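Local coordinates for N utilization substance protein B homolog (Thermotoga maritima, PDB 1TZV) that probably takes part in transcription antitermination of ribosomal RNA operons by binding the boxA sequence of the RNA, at residues N124-L127 / D128-K132. Sequence-based numbering, arbitrary orientation.
Sequences NGIL and DRIAK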
loop_
_atom_site.group_PDB
_atom_site.type_symbol
_atom_site.label_atom_id
_atom_site.label_comp_id
_atom_site.label_asym_id
_atom_site.label_seq_id
_atom_site.Cartn_x
_atom_site.Cartn_y
_atom_site.Cartn_z
ATOM N N ASN A 124 2.716 9.012 7.985
ATOM C CA ASN A 124 1.592 9.189 8.910
ATOM C C ASN A 124 0.883 10.504 8.571
ATOM O O ASN A 124 -0.354 10.561 8.489
ATOM C CB ASN A 124 2.130 9.233 10.347
ATOM C CG ASN A 124 1.036 9.146 11.418
ATOM O OD1 ASN A 124 1.340 9.112 12.612
ATOM N ND2 ASN A 124 -0.225 9.106 11.006
ATOM N N GLY A 125 1.659 11.556 8.355
ATOM C CA GLY A 125 1.076 12.858 8.065
ATOM C C GLY A 125 0.283 12.885 6.773
ATOM O O GLY A 125 -0.848 13.421 6.719
ATOM N N ILE A 126 0.851 12.320 5.713
ATOM C CA ILE A 126 0.158 12.298 4.436
ATOM C C ILE A 126 -1.113 11.456 4.514
ATOM O O ILE A 126 -2.183 11.880 4.064
ATOM C CB ILE A 126 1.050 11.727 3.323
ATOM C CG1 ILE A 126 2.280 12.614 3.153
ATOM C CG2 ILE A 126 0.278 11.626 2.020
ATOM C CD1 ILE A 126 3.171 12.142 2.068
ATOM N N LEU A 127 -1.005 10.264 5.076
ATOM C CA LEU A 127 -2.176 9.402 5.173
ATOM C C LEU A 127 -3.285 9.959 6.067
ATOM O O LEU A 127 -4.466 9.768 5.751
ATOM C CB LEU A 127 -1.786 8.001 5.616
ATOM C CG LEU A 127 -0.925 7.224 4.599
ATOM C CD1 LEU A 127 -0.544 5.896 5.199
ATOM C CD2 LEU A 127 -1.671 7.010 3.281
ATOM N N ASP A 128 -2.941 10.635 7.163
ATOM C CA ASP A 128 -3.981 11.216 8.021
ATOM C C ASP A 128 -4.768 12.222 7.198
ATOM O O ASP A 128 -6.003 12.293 7.297
ATOM C CB ASP A 128 -3.378 11.948 9.230
ATOM C CG ASP A 128 -3.009 11.020 10.365
ATOM O OD1 ASP A 128 -2.388 11.525 11.329
ATOM O OD2 ASP A 128 -3.319 9.811 10.328
ATOM N N ARG A 129 -4.073 13.009 6.384
ATOM C CA ARG A 129 -4.717 14.014 5.550
ATOM C C ARG A 129 -5.577 13.373 4.460
ATOM O O ARG A 129 -6.708 13.803 4.208
ATOM C CB ARG A 129 -3.656 14.960 4.958
ATOM C CG ARG A 129 -3.030 15.897 6.005
ATOM C CD ARG A 129 -1.685 16.491 5.550
ATOM N NE ARG A 129 -1.821 17.357 4.385
ATOM C CZ ARG A 129 -0.874 17.574 3.472
ATOM N NH1 ARG A 129 -1.116 18.386 2.454
ATOM N NH2 ARG A 129 0.305 16.963 3.552
ATOM N N ILE A 130 -5.072 12.336 3.804
ATOM C CA ILE A 130 -5.861 11.672 2.774
ATOM C C ILE A 130 -7.107 11.032 3.392
ATOM O O ILE A 130 -8.207 11.138 2.833
ATOM C CB ILE A 130 -5.045 10.570 2.050
ATOM C CG1 ILE A 130 -3.937 11.216 1.214
ATOM C CG2 ILE A 130 -5.959 9.706 1.179
ATOM C CD1 ILE A 130 -2.916 10.209 0.673
ATOM N N ALA A 131 -6.938 10.384 4.537
ATOM C CA ALA A 131 -8.054 9.705 5.194
ATOM C C ALA A 131 -9.142 10.658 5.666
ATOM O O ALA A 131 -10.340 10.375 5.506
ATOM C CB ALA A 131 -7.545 8.882 6.375
ATOM N N LYS A 132 -8.750 11.800 6.211
ATOM C CA LYS A 132 -9.771 12.703 6.728
ATOM C C LYS A 132 -10.588 13.343 5.621
ATOM O O LYS A 132 -11.696 13.848 5.873
ATOM C CB LYS A 132 -9.152 13.760 7.638
ATOM C CG LYS A 132 -8.340 14.816 6.953
ATOM C CD LYS A 132 -7.800 15.793 7.991
ATOM C CE LYS A 132 -7.137 15.064 9.152
HETATM O O HOH W 1 -2.900 8.633 12.658
#
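Asn124 O lies almost straight over one face of the Asp128 carboxylate, 3.3 Å from Asp128 CG, and Asn124 ND2 lies over that same face, 3.2 Å from Asp128 OD2. The amide and carboxylate planes are 75° apart, so neither is stacked on the other. Water 1 sits close to both planes, at the OD2 edge of the carboxylate and beside ND2. It bridges the two groups, donating to Asp128 OD2 at 2.6 Å and accepting from Asn124 ND2 at 3.2 Å. With CG of Asn124 anti to the backbone N (chi1 -169°), its amide extends to this bridge. In the backbone, Asp128 N donates to Asn124 O at 2.9 Å.

On the buried flank, Ile126 and Ile130 run alongside each other; both touch helix 79-94 and Tyr68. The methylenes of Arg129 cover the carbonyl of Gly125, with CD 3.4 Å from Gly125 O. The i to i+4 spacing is that of an alpha helix, here amphipathic: Ile126, Leu127 and Ile130 are buried, Asn124, Asp128 and Arg129 more exposed. Asn124 and Asp128 border the interface with helix 100-114. The water's donated bond and the nearby amide N-H would probably stabilise the carboxylate charge, whereas Asn124 O over its face gives no such help.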